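Local atomic coordinates of putative nucleoprotein (Infectious salmon anemia virus, PDB entry 4EWC), a protein that encapsidates the negative-strand viral RNA, protecting it from nucleases, to form the ribonucleoprotein that serves as template for transcription and replication. Residues Ser148-Met153 against Ser241-Gly246; Leu184-Glu189 against Val224-Leu229; Pro277-Met282 against Ser290-Ala295; Ser357-Ser362 against Arg370-Leu375; Val430-Thr435 against Thr488-Arg493. All blocks are in the same frame, centred on the assembly; numbering follows the deposited sequence.

Interaction 1: residues Ser148-Met153 against Ser241-Gly246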
# COMPACT_ATOMS: atom_id res chain seq x y z
N SER A 148 -30.29 3.69 -15.04
CA SER A 148 -30.82 2.34 -14.81
C SER A 148 -31.91 1.98 -15.81
O SER A 148 -32.03 0.82 -16.21
CB SER A 148 -31.36 2.17 -13.39
OG SER A 148 -30.31 2.14 -12.45
N LEU A 149 -32.70 2.97 -16.19
CA LEU A 149 -33.76 2.73 -17.17
C LEU A 149 -33.12 2.41 -18.51
O LEU A 149 -33.46 1.40 -19.15
CB LEU A 149 -34.66 3.96 -17.29
CG LEU A 149 -35.81 3.80 -18.28
CD1 LEU A 149 -36.52 2.50 -17.98
CD2 LEU A 149 -36.78 4.96 -18.22
N PHE A 150 -32.20 3.27 -18.92
CA PHE A 150 -31.41 3.08 -20.12
C PHE A 150 -30.82 1.69 -20.18
O PHE A 150 -30.99 0.99 -21.17
CB PHE A 150 -30.30 4.13 -20.21
CG PHE A 150 -29.47 4.04 -21.46
CD1 PHE A 150 -28.47 3.08 -21.59
CD2 PHE A 150 -29.67 4.93 -22.50
CE1 PHE A 150 -27.72 3.00 -22.74
CE2 PHE A 150 -28.93 4.86 -23.65
CZ PHE A 150 -27.95 3.90 -23.77
N ILE A 151 -30.11 1.29 -19.12
CA ILE A 151 -29.47 -0.02 -19.11
C ILE A 151 -30.51 -1.15 -19.19
O ILE A 151 -30.42 -2.02 -20.03
CB ILE A 151 -28.54 -0.21 -17.90
CG1 ILE A 151 -27.32 0.69 -18.04
CG2 ILE A 151 -28.09 -1.66 -17.81
CD1 ILE A 151 -26.54 0.90 -16.75
N GLY A 152 -31.52 -1.10 -18.33
CA GLY A 152 -32.60 -2.08 -18.36
C GLY A 152 -33.32 -2.27 -19.69
O GLY A 152 -33.87 -3.34 -19.94
N MSE A 153 -33.31 -1.24 -20.54
CA MSE A 153 -33.97 -1.31 -21.85
C MSE A 153 -33.01 -1.63 -22.98
O MSE A 153 -33.37 -2.35 -23.92
CB MSE A 153 -34.77 -0.03 -22.16
CG MSE A 153 -36.08 0.03 -21.40
SE MSE A 153 -37.10 1.64 -21.84
CE MSE A 153 -37.55 1.17 -23.65
N SER A 241 -40.19 10.44 -22.76
CA SER A 241 -41.19 10.44 -21.69
C SER A 241 -40.84 9.43 -20.62
O SER A 241 -41.27 9.56 -19.48
CB SER A 241 -42.61 10.19 -22.23
OG SER A 241 -42.71 8.93 -22.86
N ASP A 242 -40.05 8.44 -20.99
CA ASP A 242 -39.64 7.40 -20.05
C ASP A 242 -38.73 7.96 -18.95
O ASP A 242 -38.82 7.55 -17.79
CB ASP A 242 -38.96 6.25 -20.80
CG ASP A 242 -39.93 5.46 -21.66
OD1 ASP A 242 -41.11 5.35 -21.25
OD2 ASP A 242 -39.53 4.96 -22.73
N TYR A 243 -37.87 8.92 -19.32
CA TYR A 243 -36.91 9.52 -18.40
C TYR A 243 -37.53 10.52 -17.41
O TYR A 243 -38.53 11.18 -17.70
CB TYR A 243 -35.83 10.27 -19.18
CG TYR A 243 -34.98 9.45 -20.10
CD1 TYR A 243 -34.18 8.43 -19.60
CD2 TYR A 243 -34.91 9.73 -21.46
CE1 TYR A 243 -33.37 7.67 -20.44
CE2 TYR A 243 -34.10 8.99 -22.31
CZ TYR A 243 -33.33 7.96 -21.79
OH TYR A 243 -32.53 7.22 -22.62
N ARG A 244 -36.92 10.63 -16.23
CA ARG A 244 -37.19 11.73 -15.32
C ARG A 244 -36.31 12.93 -15.67
O ARG A 244 -35.08 12.83 -15.70
CB ARG A 244 -36.94 11.32 -13.87
CG ARG A 244 -37.79 10.16 -13.42
CD ARG A 244 -37.59 9.92 -11.95
NE ARG A 244 -38.18 8.65 -11.53
CZ ARG A 244 -37.93 8.07 -10.37
NH1 ARG A 244 -37.09 8.62 -9.50
NH2 ARG A 244 -38.50 6.92 -10.08
N LYS A 245 -36.96 14.05 -15.94
CA LYS A 245 -36.27 15.28 -16.27
C LYS A 245 -36.86 16.39 -15.41
O LYS A 245 -38.04 16.35 -15.09
CB LYS A 245 -36.45 15.60 -17.75
N GLY A 246 -36.03 17.36 -15.03
CA GLY A 246 -36.50 18.47 -14.21
C GLY A 246 -37.47 19.32 -15.00
O GLY A 246 -37.53 19.21 -16.22

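Interaction 2: residues Leu184-Glu189 against Val224-Leu229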
# COMPACT_ATOMS: atom_id res chain seq x y z
N LEU A 184 -21.04 -1.03 -30.26
CA LEU A 184 -22.26 -0.27 -30.09
C LEU A 184 -21.97 1.21 -30.25
O LEU A 184 -22.63 1.90 -31.02
CB LEU A 184 -22.87 -0.53 -28.72
CG LEU A 184 -24.09 0.30 -28.32
CD1 LEU A 184 -25.06 0.51 -29.47
CD2 LEU A 184 -24.79 -0.37 -27.18
N ALA A 185 -20.97 1.69 -29.50
CA ALA A 185 -20.54 3.08 -29.61
C ALA A 185 -20.23 3.41 -31.07
O ALA A 185 -20.63 4.46 -31.58
CB ALA A 185 -19.34 3.33 -28.72
N LEU A 186 -19.53 2.51 -31.74
CA LEU A 186 -19.25 2.65 -33.16
C LEU A 186 -20.52 2.80 -34.03
O LEU A 186 -20.59 3.70 -34.86
CB LEU A 186 -18.41 1.47 -33.65
CG LEU A 186 -17.96 1.57 -35.11
CD1 LEU A 186 -17.23 2.87 -35.35
CD2 LEU A 186 -17.07 0.40 -35.46
N ALA A 187 -21.50 1.92 -33.83
CA ALA A 187 -22.75 1.97 -34.60
C ALA A 187 -23.53 3.26 -34.37
O ALA A 187 -24.04 3.88 -35.31
CB ALA A 187 -23.62 0.77 -34.27
N ASP A 188 -23.63 3.67 -33.12
CA ASP A 188 -24.34 4.89 -32.76
C ASP A 188 -23.68 6.15 -33.35
O ASP A 188 -24.30 7.20 -33.40
CB ASP A 188 -24.46 5.00 -31.24
CG ASP A 188 -25.42 6.08 -30.82
OD1 ASP A 188 -26.50 6.19 -31.43
OD2 ASP A 188 -25.10 6.83 -29.87
N GLU A 189 -22.43 6.04 -33.80
CA GLU A 189 -21.71 7.16 -34.42
C GLU A 189 -21.86 7.19 -35.95
O GLU A 189 -22.95 6.97 -36.49
CB GLU A 189 -20.22 7.14 -34.02
N VAL A 224 -20.54 -7.79 -38.01
CA VAL A 224 -21.64 -7.03 -37.43
C VAL A 224 -22.15 -6.00 -38.42
O VAL A 224 -21.38 -5.25 -38.99
CB VAL A 224 -21.23 -6.33 -36.13
CG1 VAL A 224 -22.37 -5.50 -35.62
CG2 VAL A 224 -20.82 -7.36 -35.10
N ASN A 225 -23.46 -5.99 -38.63
CA ASN A 225 -24.07 -4.97 -39.46
C ASN A 225 -24.45 -3.76 -38.59
O ASN A 225 -25.41 -3.82 -37.82
CB ASN A 225 -25.28 -5.54 -40.19
CG ASN A 225 -26.02 -4.50 -41.03
OD1 ASN A 225 -26.35 -3.39 -40.57
ND2 ASN A 225 -26.32 -4.87 -42.27
N LEU A 226 -23.71 -2.67 -38.76
CA LEU A 226 -23.86 -1.51 -37.90
C LEU A 226 -25.19 -0.76 -38.06
O LEU A 226 -25.65 -0.14 -37.11
CB LEU A 226 -22.68 -0.54 -38.07
CG LEU A 226 -21.24 -1.02 -37.86
CD1 LEU A 226 -20.28 0.12 -38.16
CD2 LEU A 226 -20.99 -1.57 -36.46
N ASN A 227 -25.79 -0.80 -39.25
CA ASN A 227 -27.13 -0.22 -39.43
C ASN A 227 -28.18 -0.96 -38.61
O ASN A 227 -29.03 -0.35 -37.97
CB ASN A 227 -27.57 -0.23 -40.89
CG ASN A 227 -26.68 0.60 -41.76
OD1 ASN A 227 -25.62 1.06 -41.33
ND2 ASN A 227 -27.08 0.77 -43.02
N ASP A 228 -28.13 -2.28 -38.67
CA ASP A 228 -29.04 -3.07 -37.86
C ASP A 228 -28.80 -2.74 -36.40
O ASP A 228 -29.75 -2.50 -35.64
CB ASP A 228 -28.86 -4.57 -38.11
CG ASP A 228 -29.17 -4.97 -39.53
OD1 ASP A 228 -29.75 -4.15 -40.26
OD2 ASP A 228 -28.83 -6.11 -39.91
N LEU A 229 -27.53 -2.69 -36.00
CA LEU A 229 -27.19 -2.41 -34.62
C LEU A 229 -27.65 -1.03 -34.17
O LEU A 229 -28.13 -0.85 -33.05
CB LEU A 229 -25.69 -2.58 -34.37
CG LEU A 229 -25.35 -2.39 -32.88
CD1 LEU A 229 -26.31 -3.21 -32.00
CD2 LEU A 229 -23.88 -2.70 -32.56

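Interaction 3: residues Pro277-Met282 against Ser290-Ala295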
# COMPACT_ATOMS: atom_id res chain seq x y z
N PRO A 277 -2.05 5.46 -20.39
CA PRO A 277 -2.58 6.53 -19.54
C PRO A 277 -2.75 7.85 -20.26
O PRO A 277 -3.66 8.62 -19.92
CB PRO A 277 -1.51 6.70 -18.47
CG PRO A 277 -0.78 5.47 -18.45
CD PRO A 277 -0.88 4.82 -19.78
N GLY A 278 -1.87 8.13 -21.21
CA GLY A 278 -1.90 9.39 -21.93
C GLY A 278 -0.67 10.25 -21.69
O GLY A 278 -0.68 11.43 -22.02
N VAL A 279 0.40 9.65 -21.15
CA VAL A 279 1.66 10.36 -20.90
C VAL A 279 2.19 11.04 -22.15
O VAL A 279 2.56 12.21 -22.14
CB VAL A 279 2.81 9.43 -20.45
CG1 VAL A 279 4.02 10.27 -20.06
CG2 VAL A 279 2.39 8.56 -19.30
N LYS A 280 2.26 10.28 -23.23
CA LYS A 280 2.74 10.78 -24.50
C LYS A 280 1.97 12.01 -24.96
O LYS A 280 2.55 12.94 -25.49
CB LYS A 280 2.66 9.69 -25.57
CG LYS A 280 3.11 10.15 -26.95
CD LYS A 280 3.71 9.00 -27.76
CE LYS A 280 4.15 9.47 -29.14
NZ LYS A 280 5.18 10.57 -29.08
N MSE A 281 0.66 12.02 -24.76
CA MSE A 281 -0.16 13.12 -25.22
C MSE A 281 0.15 14.39 -24.44
O MSE A 281 0.26 15.47 -25.01
CB MSE A 281 -1.64 12.80 -25.09
CG MSE A 281 -2.54 13.99 -25.31
SE MSE A 281 -4.35 13.58 -24.80
CE MSE A 281 -3.95 11.99 -23.73
N MSE A 282 0.27 14.24 -23.13
CA MSE A 282 0.59 15.38 -22.28
C MSE A 282 1.95 15.94 -22.67
O MSE A 282 2.11 17.16 -22.83
CB MSE A 282 0.57 14.98 -20.80
CG MSE A 282 -0.74 14.37 -20.35
SE MSE A 282 -2.13 15.72 -20.56
CE MSE A 282 -3.23 14.81 -21.79
N SER A 290 3.39 14.37 -15.08
CA SER A 290 2.67 14.18 -13.83
C SER A 290 1.18 14.55 -13.92
O SER A 290 0.35 14.03 -13.19
CB SER A 290 3.32 14.96 -12.68
OG SER A 290 4.67 14.58 -12.48
N TYR A 291 0.86 15.46 -14.85
CA TYR A 291 -0.50 15.89 -15.10
C TYR A 291 -1.33 14.90 -15.89
O TYR A 291 -2.45 15.20 -16.30
CB TYR A 291 -0.50 17.23 -15.85
CG TYR A 291 0.22 18.31 -15.10
CD1 TYR A 291 0.04 18.45 -13.73
CD2 TYR A 291 1.10 19.16 -15.75
CE1 TYR A 291 0.70 19.42 -13.04
CE2 TYR A 291 1.78 20.14 -15.06
CZ TYR A 291 1.58 20.26 -13.70
OH TYR A 291 2.24 21.24 -13.01
N THR A 292 -0.78 13.71 -16.12
CA THR A 292 -1.50 12.68 -16.88
C THR A 292 -2.74 12.26 -16.11
O THR A 292 -3.78 12.01 -16.70
CB THR A 292 -0.62 11.46 -17.17
OG1 THR A 292 0.55 11.89 -17.87
CG2 THR A 292 -1.38 10.44 -18.04
N THR A 293 -2.64 12.23 -14.78
CA THR A 293 -3.78 11.87 -13.94
C THR A 293 -4.99 12.79 -14.14
O THR A 293 -6.10 12.44 -13.77
CB THR A 293 -3.40 11.78 -12.44
OG1 THR A 293 -3.10 13.08 -11.92
CG2 THR A 293 -2.19 10.85 -12.24
N LEU A 294 -4.78 13.93 -14.77
CA LEU A 294 -5.87 14.84 -15.09
C LEU A 294 -6.50 14.57 -16.45
O LEU A 294 -7.35 15.34 -16.90
CB LEU A 294 -5.39 16.29 -15.04
CG LEU A 294 -4.71 16.69 -13.73
CD1 LEU A 294 -4.16 18.11 -13.85
CD2 LEU A 294 -5.64 16.53 -12.54
N ALA A 295 -6.09 13.47 -17.09
CA ALA A 295 -6.58 13.16 -18.43
C ALA A 295 -7.52 11.95 -18.49
O ALA A 295 -7.66 11.35 -19.55
CB ALA A 295 -5.43 12.98 -19.38

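Interaction 4: residues Ser357-Ser362 against Arg370-Leu375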
# COMPACT_ATOMS: atom_id res chain seq x y z
N SER A 357 -9.22 32.12 -13.12
CA SER A 357 -9.58 33.42 -13.69
C SER A 357 -8.34 34.24 -13.98
O SER A 357 -8.32 35.05 -14.90
CB SER A 357 -10.49 34.19 -12.76
OG SER A 357 -11.79 33.62 -12.72
N ALA A 358 -7.30 34.02 -13.19
CA ALA A 358 -6.03 34.69 -13.37
C ALA A 358 -5.39 34.43 -14.74
O ALA A 358 -4.56 35.21 -15.21
CB ALA A 358 -5.08 34.32 -12.25
N LEU A 359 -5.76 33.35 -15.41
CA LEU A 359 -5.23 33.09 -16.76
C LEU A 359 -5.87 34.02 -17.78
O LEU A 359 -7.10 34.07 -17.92
CB LEU A 359 -5.45 31.66 -17.20
CG LEU A 359 -4.69 30.59 -16.43
CD1 LEU A 359 -5.41 29.27 -16.62
CD2 LEU A 359 -3.25 30.50 -16.90
N LYS A 360 -5.03 34.76 -18.49
CA LYS A 360 -5.52 35.70 -19.47
C LYS A 360 -4.79 35.57 -20.79
O LYS A 360 -3.56 35.41 -20.83
CB LYS A 360 -5.43 37.11 -18.92
CG LYS A 360 -6.57 37.42 -17.97
CD LYS A 360 -6.20 38.49 -16.97
CE LYS A 360 -7.40 38.79 -16.10
NZ LYS A 360 -7.03 39.65 -14.94
N ILE A 361 -5.55 35.64 -21.88
CA ILE A 361 -5.02 35.50 -23.23
C ILE A 361 -3.97 36.56 -23.56
O ILE A 361 -3.22 36.43 -24.52
CB ILE A 361 -6.16 35.57 -24.26
CG1 ILE A 361 -5.73 34.94 -25.59
CG2 ILE A 361 -6.61 37.00 -24.45
CD1 ILE A 361 -5.59 33.43 -25.55
N SER A 362 -3.91 37.60 -22.74
CA SER A 362 -2.95 38.68 -22.93
C SER A 362 -1.84 38.64 -21.88
O SER A 362 -1.58 39.65 -21.22
CB SER A 362 -3.67 40.03 -22.87
OG SER A 362 -4.49 40.10 -21.71
N ARG A 370 3.44 29.86 -15.74
CA ARG A 370 3.54 29.79 -14.28
C ARG A 370 2.15 29.59 -13.65
O ARG A 370 1.95 28.72 -12.80
CB ARG A 370 4.21 31.03 -13.68
N ILE A 371 1.18 30.39 -14.10
CA ILE A 371 -0.18 30.27 -13.60
C ILE A 371 -0.78 28.93 -14.00
O ILE A 371 -1.34 28.22 -13.16
CB ILE A 371 -1.08 31.41 -14.08
CG1 ILE A 371 -0.48 32.76 -13.67
CG2 ILE A 371 -2.47 31.26 -13.48
CD1 ILE A 371 -1.31 33.96 -14.11
N MSE A 372 -0.67 28.58 -15.27
CA MSE A 372 -1.21 27.33 -15.77
C MSE A 372 -0.65 26.15 -14.99
O MSE A 372 -1.39 25.28 -14.55
CB MSE A 372 -0.90 27.18 -17.26
CG MSE A 372 -1.23 25.83 -17.82
SE MSE A 372 -3.17 25.54 -17.90
CE MSE A 372 -3.57 26.71 -19.44
N ASP A 373 0.66 26.14 -14.80
CA ASP A 373 1.33 25.08 -14.06
C ASP A 373 0.85 25.01 -12.63
O ASP A 373 0.58 23.92 -12.12
CB ASP A 373 2.84 25.28 -14.06
CG ASP A 373 3.48 24.87 -15.37
OD1 ASP A 373 2.76 24.26 -16.20
OD2 ASP A 373 4.68 25.16 -15.58
N THR A 374 0.78 26.17 -11.98
CA THR A 374 0.26 26.25 -10.63
C THR A 374 -1.13 25.62 -10.59
O THR A 374 -1.42 24.80 -9.73
CB THR A 374 0.13 27.72 -10.16
OG1 THR A 374 1.35 28.43 -10.42
CG2 THR A 374 -0.21 27.78 -8.67
N LEU A 375 -1.98 26.00 -11.54
CA LEU A 375 -3.34 25.48 -11.63
C LEU A 375 -3.38 23.95 -11.78
O LEU A 375 -4.08 23.26 -11.05
CB LEU A 375 -4.11 26.14 -12.78
CG LEU A 375 -5.54 25.58 -12.91
CD1 LEU A 375 -6.37 25.91 -11.67
CD2 LEU A 375 -6.24 26.06 -14.17

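Interaction 5: residues Val430-Thr435 against Thr488-Arg493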
# COMPACT_ATOMS: atom_id res chain seq x y z
N VAL A 430 -13.72 -15.24 -18.26
CA VAL A 430 -12.71 -14.42 -18.91
C VAL A 430 -11.71 -15.30 -19.65
O VAL A 430 -11.50 -16.45 -19.29
CB VAL A 430 -12.01 -13.47 -17.89
CG1 VAL A 430 -11.24 -14.26 -16.85
CG2 VAL A 430 -11.12 -12.46 -18.60
N GLY A 431 -11.13 -14.76 -20.72
CA GLY A 431 -10.05 -15.42 -21.41
C GLY A 431 -8.73 -14.93 -20.86
O GLY A 431 -8.51 -13.72 -20.78
N VAL A 432 -7.85 -15.84 -20.46
CA VAL A 432 -6.58 -15.45 -19.87
C VAL A 432 -5.41 -16.24 -20.46
O VAL A 432 -5.60 -17.30 -21.05
CB VAL A 432 -6.59 -15.56 -18.32
CG1 VAL A 432 -7.49 -14.49 -17.70
CG2 VAL A 432 -7.02 -16.93 -17.88
N ASN A 433 -4.21 -15.71 -20.30
CA ASN A 433 -3.03 -16.32 -20.89
C ASN A 433 -1.75 -15.88 -20.15
O ASN A 433 -1.83 -15.32 -19.07
CB ASN A 433 -2.98 -16.06 -22.40
CG ASN A 433 -2.75 -14.59 -22.75
OD1 ASN A 433 -2.06 -13.85 -22.05
ND2 ASN A 433 -3.32 -14.16 -23.87
N SER A 434 -0.58 -16.14 -20.74
CA SER A 434 0.69 -15.81 -20.10
C SER A 434 0.86 -14.30 -19.82
O SER A 434 1.43 -13.92 -18.79
CB SER A 434 1.88 -16.32 -20.93
OG SER A 434 2.00 -15.61 -22.16
N THR A 435 0.38 -13.47 -20.74
CA THR A 435 0.56 -12.03 -20.61
C THR A 435 -0.65 -11.34 -19.97
O THR A 435 -0.52 -10.55 -19.03
CB THR A 435 0.92 -11.38 -21.96
OG1 THR A 435 -0.11 -11.68 -22.91
CG2 THR A 435 2.25 -11.94 -22.47
N THR A 488 -6.93 -19.24 -22.26
CA THR A 488 -7.61 -20.31 -21.56
C THR A 488 -8.75 -19.69 -20.78
O THR A 488 -8.55 -18.84 -19.92
CB THR A 488 -6.70 -21.07 -20.61
OG1 THR A 488 -5.73 -21.78 -21.38
CG2 THR A 488 -7.52 -22.07 -19.82
N ILE A 489 -9.95 -20.12 -21.12
CA ILE A 489 -11.13 -19.49 -20.59
C ILE A 489 -11.55 -20.09 -19.27
O ILE A 489 -12.02 -21.21 -19.20
CB ILE A 489 -12.25 -19.56 -21.62
CG1 ILE A 489 -11.88 -18.65 -22.80
CG2 ILE A 489 -13.59 -19.15 -20.98
CD1 ILE A 489 -12.74 -18.86 -24.00
N GLN A 490 -11.35 -19.32 -18.21
CA GLN A 490 -11.76 -19.75 -16.89
C GLN A 490 -12.59 -18.71 -16.18
O GLN A 490 -12.85 -17.64 -16.71
CB GLN A 490 -10.56 -20.14 -16.03
CG GLN A 490 -9.38 -19.21 -16.17
CD GLN A 490 -8.14 -19.81 -15.55
OE1 GLN A 490 -7.13 -19.13 -15.34
NE2 GLN A 490 -8.22 -21.10 -15.23
N GLY A 491 -13.07 -19.08 -15.00
CA GLY A 491 -14.04 -18.28 -14.28
C GLY A 491 -13.46 -17.06 -13.62
O GLY A 491 -12.40 -17.12 -13.00
N LEU A 492 -14.16 -15.94 -13.74
CA LEU A 492 -13.77 -14.71 -13.09
C LEU A 492 -14.70 -14.47 -11.91
O LEU A 492 -15.62 -13.66 -11.99
CB LEU A 492 -13.84 -13.54 -14.07
CG LEU A 492 -13.23 -12.20 -13.66
CD1 LEU A 492 -12.41 -12.30 -12.39
CD2 LEU A 492 -12.39 -11.63 -14.79
N ARG A 493 -14.45 -15.18 -10.81
CA ARG A 493 -15.27 -15.06 -9.62
C ARG A 493 -15.10 -13.70 -8.98
O ARG A 493 -13.98 -13.20 -8.87
CB ARG A 493 -14.93 -16.17 -8.62

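Interaction 1: residues Ser148-Met153 against Ser241-Gly246
L149 meets D242 at about a right angle: one methyl of the leucine, CD2, is set against the aspartate, 3.6 Å from D242 CB and 3.3 Å from D242 O. The CG of L149 stands anti to the backbone N (chi1 -180°), which sends the isobutyl group outward from the helix to the loop. F150 and Y243 behave differently. These two side chains lie alongside each other and point the same way, and the phenol oxygen arrives at the rim of the phenylalanine ring, near its plane, with Y243 OH 3.7 Å from F150 CD2. The rings therefore do not stack. M153, modelled as selenomethionine, adds a loose outer contact, its selenium atom SE lying 4.2 Å from D242 OD2.

The pairing fastens the irregular loop between helices 226-236 and 253-269 onto the flank of helix 142-162. Residues 241-246 come directly after R237-R240, probably a nuclear localization signal, in the same loop, and P238 from that signal touches both L149 and Y243. D242 OD2 accepts a hydrogen bond from K239 N, so the carboxylate is engaged within its own loop. One turn earlier on helix 142-162, N146 OD1 takes the backbone N-H of R244, while the R244 side chain makes a cation-pi contact with Y145. Helix 253-269 covers the aromatic pair, with C260 against F150 and I256 against Y243.

Interaction 2: residues Leu184-Glu189 against Val224-Leu229
A187 is the bump of this contact, its methyl entering a hollow between L226 and L229 on the facing helix. The floor of the hollow is backbone, L226 O lying 3.6 Å from A187 CB. The walls are leucine side chains: L229 CG is 3.9 Å and L226 CB 4.1 Å from the same A187 CB. Such a small side chain lets the backbones come close, the A187 CA and L226 CA atoms being 4.9 Å apart. The complementary bump is L229. Its CG is turned anti to the backbone N (chi1 -176°), and this carries a methyl back to the first helix, with L229 CD2 3.8 Å from L184 CA. At the more exposed margin L186 crosses L226 at a slant, L186 CG being 4.1 Å from L226 CD1.

The contact joins the last turn of helix 174-188 to the first turn of helix 226-236. N225 caps that second helix from its N-cap position: D228 N donates to N225 OD1 over 2.8 Å with a nearly straight N-H...O angle of 171°, although the donor stands above the amide plane. Just upstream, V224 ends strand 219-224 and exchanges backbone hydrogen bonds with K209. Behind the leucines lie I183, which touches both L226 and L229, and F161 and F162 of helix 142-162, which pack on L229. D188 reaches further along helix 226-236 to form a salt bridge with R234.

Interaction 3: residues Pro277-Met282 against Ser290-Ala295
T292 lies at the centre, its two branches divided between different parts of the 277-282 segment. Its chi1 of -57° places CG2 anti to the backbone N and OG1 anti to the carbonyl carbon. The methyl consequently faces the turn leading into helix 279-284, with T292 CG2 3.5 Å from P277 O and 3.8 Å from P277 CB. The hydroxyl branch lies over the first helical turn, where T292 OG1 is 3.6 Å from V279 CA and 3.7 Å from M282 CG.

M282, a selenomethionine, is folded rather than extended. Bends at chi2 (-63°) and chi3 carry its tail past the threonine, so that M282 CE ends 3.7 Å from A295 CB. V279 turns its CB away from the loop, and its part is played mainly by backbone. G278 occupies the N-cap position with a positive phi of 115°, and M282 N donates to G278 O over 3.2 Å as the helix begins. The partner is a 3-10 segment, 290-294, held by backbone bonds such as A295 N to T292 O.

Helix 315-326 packs on the contact through A315, which touches M282 and A295, whereas W514 of the second subunit packs on V279 and T292, so the contact borders the subunit interface. T292 OG1 is hydrogen-bonded to A289 O, and Q273 NE2 donates to P277 O. With its hydroxyl and the P277 carbonyl both bonded outside the contact, T292 meets the other segment through van der Waals contacts alone.

Interaction 4: residues Ser357-Ser362 against Arg370-Leu375
With chi1 at -66°, L359 holds its CG anti to its own carbonyl carbon and reaches along to I371, whose chi1 of -56° leaves CG2 anti to the backbone N and facing the leucine. The two side chains slide past each other in opposite directions. Their closest atoms, L359 CD2 and I371 CG2, are 3.6 Å apart. L359 is forked over the helix. L359 CD2 settles on the backbone between I371 and M372, 3.6 Å from M372 N and 4.1 Å from M372 CB, while CD1 leads one turn on, where L359 CD1 approaches L375 CD2 at 4.1 Å. The other arm of I371 reaches to the end of helix 350-358, with I371 CD1 3.7 Å from A358 O, and A358 CB lies 4.2 Å from I371 CG2.

The contact joins the two ends of the loop between helices 350-358 and 369-381 in the helical-bundle region of the nucleoprotein. Helix 315-326 packs alongside: M321 touches L359, and L318 touches both M372, a selenomethionine, and L375. At the outer side T374 packs on L537 of the second subunit.

Every contact between side chains here is aliphatic or involves the methionine chain, and methyls also lie against M372 N and A358 O of the backbone. Cohesion therefore probably comes from burying hydrocarbon, with shape rather than a directional polar bond setting how the chain leaving helix 350-358 lies on its neighbour.

Interaction 5: residues Val430-Thr435 against Thr488-Arg493
A small two-stranded antiparallel sheet is formed here by strands 429-432 and 488-491, in the C-terminal region shared by orthomyxovirus nucleoproteins. V430 pairs with Q490 and V432 with T488 as hydrogen-bonded pairs, with G431 and I489 the non-hydrogen-bonded pair between them. V430 N donates to Q490 O over 3.0 Å and Q490 N returns to V430 O over 3.1 Å. At the other end T488 N donates to V432 O, and V432 N to T488 O. Between these pairs I489 CA makes a CA-H...O contact with V430 O at 3.3 Å. The N-to-C directions of the short strands make an angle of 132°, well short of the 180° of a flat antiparallel pair, so the pair is twisted.

V430, V432, T488 and Q490 share one face. Q490 crosses V432 at about a right angle, laying its amide oxygen OE1 3.4 Å from V432 CG2. L492 lies against V430, with L492 CD2 3.5 Å from V430 CG1. On the opposite face I489 rests beside G431, with I489 CG1 4.0 Å from G431 CA. After strand 429-432, N433 OD1 accepts from T435 N at 2.8 Å, an Asx turn, and T435 OG1 donates to it from the same face.

M438 of helix 438-449 packs on V430, Q490 and L492. From the side of helix 174-188 come W174, against V430, and Q175, whose NE2 donates to G431 O; I173, just before that helix, touches I489.

Overall arrangement
Along the chain, interaction 2 falls within the span bounded by interaction 1, and interactions 3, 4 and 5 follow in series. Interactions 1 and 2, with centres 21 Å apart, both involve helix 142-162 and are touched by helix 253-269. Interactions 3 and 4 belong to the helical-bundle region, 19 Å apart between centres, and are the only pair that touch: Y291 OH lies 3.3 Å from D373 O, a probable hydrogen bond. Interaction 5, in the C-terminal region, lies about 48 Å from interaction 4 between centres, yet packs on helix 174-188, which also carries interaction 2. Interactions 1, 2 and 5 join segments far apart in sequence, whereas 3 and 4 close short local loops beside the subunit interface.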